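Local coordinates for conserved hypothetical protein (Streptococcus pneumoniae, PDB 4QDY) that is of unknown function and carries two YbbR-like domains, each built largely of beta strands, at residues 18-23 with 30-35. Numbering follows the deposited sequence.
Sequences IDIRYN and SGFASE
Ile20 and Phe32 meet side chain to side chain, approaching from opposite directions. The touching branch of Ile20 is its long one: CD1 lies 3.6 Å from Phe32 CE1 and 3.7 Å from Phe32 CZ. The methyl comes to the ring obliquely, nearest CE1 and CZ. Phe32 CG sits between its own backbone N and carbonyl carbon (chi1 53°), which turns the ring toward strand 9-21. Across to 30-35, Ile18 meets backbone oxygens. Its CD1 is 3.5 Å from Ala33 O, and its CG1 is 3.7 Å from Ser34 O. CG1 of Ile18 lies beside the backbone N (chi1 -45°) and anti to the carbonyl carbon, which brings CG1 and CD1 to Ser34 O, the same oxygen that Ile18 N bonds. That link is a weak hydrogen bond from Ile18 N to Ser34 O, 3.5 Å long with an angle of 160° at the hydrogen. It lies where the loop 31-34 gives way to strand 35-42, the antiparallel neighbour of 9-21; both segments belong to the first YbbR-like region. Towards Phe32 the two chains diverge, and side chains bridge them. Ile95 of strand 87-113 packs against both isoleucines, while Val97 touches Phe32. On its other edge strand 9-21 runs parallel to 60-64, with backbone hydrogen bonds between Asp19 and both Val61 and Ala63. The second subunit also reaches this region: Ile20 N hydrogen-bonds to Glu35 OE2 of that subunit, Glu35 OE2 here accepts from Ile20 N of the other chain, and Phe32 packs on Ser34 of the other chain.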
ATOM      1  N   ILE A  18      -9.037  -1.169   1.580  1.00 52.82           N
ATOM      2  CA  ILE A  18      -9.688  -1.179   0.264  1.00 52.39           C
ATOM      3  C   ILE A  18      -9.627  -2.589  -0.333  1.00 56.34           C
ATOM      4  O   ILE A  18      -8.548  -3.187  -0.383  1.00 55.97           O
ATOM      5  CB  ILE A  18      -9.034  -0.139  -0.698  1.00 54.92           C
ATOM      6  CG1 ILE A  18      -8.785   1.227  -0.011  1.00 54.62           C
ATOM      7  CG2 ILE A  18      -9.854   0.004  -1.992  1.00 55.92           C
ATOM      8  CD1 ILE A  18      -7.832   2.159  -0.762  1.00 60.66           C
ATOM      9  N   ASP A  19     -10.775  -3.105  -0.810  1.00 53.07           N
ATOM     10  CA  ASP A  19     -10.827  -4.420  -1.437  1.00 53.47           C
ATOM     11  C   ASP A  19     -10.714  -4.210  -2.950  1.00 56.10           C
ATOM     12  O   ASP A  19     -11.704  -3.952  -3.633  1.00 56.08           O
ATOM     13  CB  ASP A  19     -12.101  -5.187  -1.024  1.00 56.52           C
ATOM     14  CG  ASP A  19     -12.076  -6.680  -1.317  1.00 71.54           C
ATOM     15  OD1 ASP A  19     -11.738  -7.062  -2.463  1.00 72.72           O
ATOM     16  OD2 ASP A  19     -12.455  -7.466  -0.421  1.00 79.93           O
ATOM     17  N   ILE A  20      -9.479  -4.268  -3.454  1.00 51.49           N
ATOM     18  CA  ILE A  20      -9.157  -4.036  -4.858  1.00 51.04           C
ATOM     19  C   ILE A  20      -9.253  -5.344  -5.644  1.00 55.37           C
ATOM     20  O   ILE A  20      -8.542  -6.301  -5.341  1.00 55.25           O
ATOM     21  CB  ILE A  20      -7.745  -3.403  -4.995  1.00 53.19           C
ATOM     22  CG1 ILE A  20      -7.668  -2.066  -4.221  1.00 52.31           C
ATOM     23  CG2 ILE A  20      -7.376  -3.217  -6.472  1.00 54.40           C
ATOM     24  CD1 ILE A  20      -6.327  -1.435  -4.128  1.00 56.96           C
ATOM     25  N   ARG A  21     -10.118  -5.359  -6.674  1.00 52.31           N
ATOM     26  CA  ARG A  21     -10.303  -6.497  -7.569  1.00 53.28           C
ATOM     27  C   ARG A  21      -9.433  -6.295  -8.815  1.00 56.62           C
ATOM     28  O   ARG A  21      -9.559  -5.273  -9.499  1.00 55.98           O
ATOM     29  CB  ARG A  21     -11.789  -6.694  -7.938  1.00 54.81           C
ATOM     30  CG  ARG A  21     -12.032  -7.857  -8.901  1.00 67.81           C
ATOM     31  CD  ARG A  21     -13.498  -8.066  -9.222  1.00 81.82           C
ATOM     32  NE  ARG A  21     -13.680  -9.090 -10.254  1.00 96.64           N
ATOM     33  CZ  ARG A  21     -13.811 -10.393 -10.017  1.00114.56           C
ATOM     34  NH1 ARG A  21     -13.786 -10.855  -8.771  1.00103.46           N
ATOM     35  NH2 ARG A  21     -13.964 -11.244 -11.023  1.00102.55           N
ATOM     36  N   TYR A  22      -8.539  -7.270  -9.082  1.00 52.67           N
ATOM     37  CA  TYR A  22      -7.606  -7.291 -10.213  1.00 52.32           C
ATOM     38  C   TYR A  22      -6.936  -8.663 -10.323  1.00 57.20           C
ATOM     39  O   TYR A  22      -6.843  -9.384  -9.325  1.00 56.72           O
ATOM     40  CB  TYR A  22      -6.534  -6.179 -10.071  1.00 51.80           C
ATOM     41  CG  TYR A  22      -5.457  -6.455  -9.043  1.00 51.94           C
ATOM     42  CD1 TYR A  22      -5.722  -6.351  -7.680  1.00 53.06           C
ATOM     43  CD2 TYR A  22      -4.152  -6.741  -9.433  1.00 52.43           C
ATOM     44  CE1 TYR A  22      -4.734  -6.606  -6.730  1.00 53.00           C
ATOM     45  CE2 TYR A  22      -3.149  -6.969  -8.493  1.00 52.59           C
ATOM     46  CZ  TYR A  22      -3.444  -6.903  -7.142  1.00 58.61           C
ATOM     47  OH  TYR A  22      -2.452  -7.124  -6.216  1.00 57.63           O
ATOM     48  N   ASN A  23      -6.436  -9.008 -11.525  1.00 54.53           N
ATOM     49  CA  ASN A  23      -5.733 -10.268 -11.744  1.00 55.18           C
ATOM     50  C   ASN A  23      -4.302 -10.110 -11.221  1.00 58.71           C
ATOM     51  O   ASN A  23      -3.432  -9.580 -11.917  1.00 58.08           O
ATOM     52  CB  ASN A  23      -5.778 -10.675 -13.226  1.00 56.28           C
ATOM     53  CG  ASN A  23      -5.223 -12.046 -13.547  1.00 77.86           C
ATOM     54  OD1 ASN A  23      -4.601 -12.733 -12.724  1.00 68.65           O
ATOM     55  ND2 ASN A  23      -5.441 -12.478 -14.776  1.00 73.83           N
ATOM     56  N   SER A  30       0.765  -0.767  -7.505  1.00 46.46           N
ATOM     57  CA  SER A  30       1.408   0.079  -6.486  1.00 46.16           C
ATOM     58  C   SER A  30       1.043   1.564  -6.675  1.00 50.85           C
ATOM     59  O   SER A  30       0.407   1.924  -7.669  1.00 50.63           O
ATOM     60  CB  SER A  30       2.929  -0.086  -6.539  1.00 49.86           C
ATOM     61  OG  SER A  30       3.461   0.351  -7.780  1.00 58.59           O
ATOM     62  N   GLY A  31       1.465   2.403  -5.725  1.00 47.88           N
ATOM     63  CA  GLY A  31       1.282   3.851  -5.780  1.00 48.08           C
ATOM     64  C   GLY A  31       0.037   4.439  -5.146  1.00 52.96           C
ATOM     65  O   GLY A  31      -0.358   5.554  -5.501  1.00 53.06           O
ATOM     66  N   PHE A  32      -0.564   3.725  -4.181  1.00 49.66           N
ATOM     67  CA  PHE A  32      -1.775   4.141  -3.466  1.00 49.56           C
ATOM     68  C   PHE A  32      -1.679   3.806  -1.978  1.00 54.44           C
ATOM     69  O   PHE A  32      -0.920   2.910  -1.598  1.00 53.97           O
ATOM     70  CB  PHE A  32      -3.020   3.463  -4.078  1.00 51.65           C
ATOM     71  CG  PHE A  32      -2.912   1.957  -4.173  1.00 53.58           C
ATOM     72  CD1 PHE A  32      -3.276   1.148  -3.104  1.00 56.68           C
ATOM     73  CD2 PHE A  32      -2.428   1.350  -5.327  1.00 56.03           C
ATOM     74  CE1 PHE A  32      -3.124  -0.235  -3.173  1.00 57.92           C
ATOM     75  CE2 PHE A  32      -2.290  -0.036  -5.398  1.00 59.16           C
ATOM     76  CZ  PHE A  32      -2.642  -0.819  -4.323  1.00 57.21           C
ATOM     77  N   ALA A  33      -2.472   4.501  -1.141  1.00 51.85           N
ATOM     78  CA  ALA A  33      -2.529   4.237   0.296  1.00 51.75           C
ATOM     79  C   ALA A  33      -3.444   3.047   0.554  1.00 56.16           C
ATOM     80  O   ALA A  33      -4.604   3.060   0.126  1.00 55.94           O
ATOM     81  CB  ALA A  33      -3.006   5.471   1.048  1.00 52.44           C
ATOM     82  N   SER A  34      -2.900   2.001   1.208  1.00 52.97           N
ATOM     83  CA  SER A  34      -3.566   0.730   1.533  1.00 52.99           C
ATOM     84  C   SER A  34      -4.916   0.916   2.234  1.00 56.20           C
ATOM     85  O   SER A  34      -5.841   0.145   1.974  1.00 56.45           O
ATOM     86  CB  SER A  34      -2.672  -0.112   2.439  1.00 57.05           C
ATOM     87  OG  SER A  34      -2.413   0.534   3.676  1.00 67.20           O
ATOM     88  N   GLU A  35      -5.014   1.912   3.140  1.00 51.60           N
ATOM     89  CA  GLU A  35      -6.224   2.168   3.913  1.00 51.19           C
ATOM     90  C   GLU A  35      -6.736   3.596   3.720  1.00 53.81           C
ATOM     91  O   GLU A  35      -5.967   4.508   3.413  1.00 52.91           O
ATOM     92  CB  GLU A  35      -5.978   1.908   5.408  1.00 52.74           C
ATOM     93  CG  GLU A  35      -5.766   0.439   5.740  1.00 62.86           C
ATOM     94  CD  GLU A  35      -5.534   0.091   7.198  1.00 81.41           C
ATOM     95  OE1 GLU A  35      -5.000   0.941   7.947  1.00 75.13           O
ATOM     96  OE2 GLU A  35      -5.826  -1.066   7.574  1.00 75.96           O
TER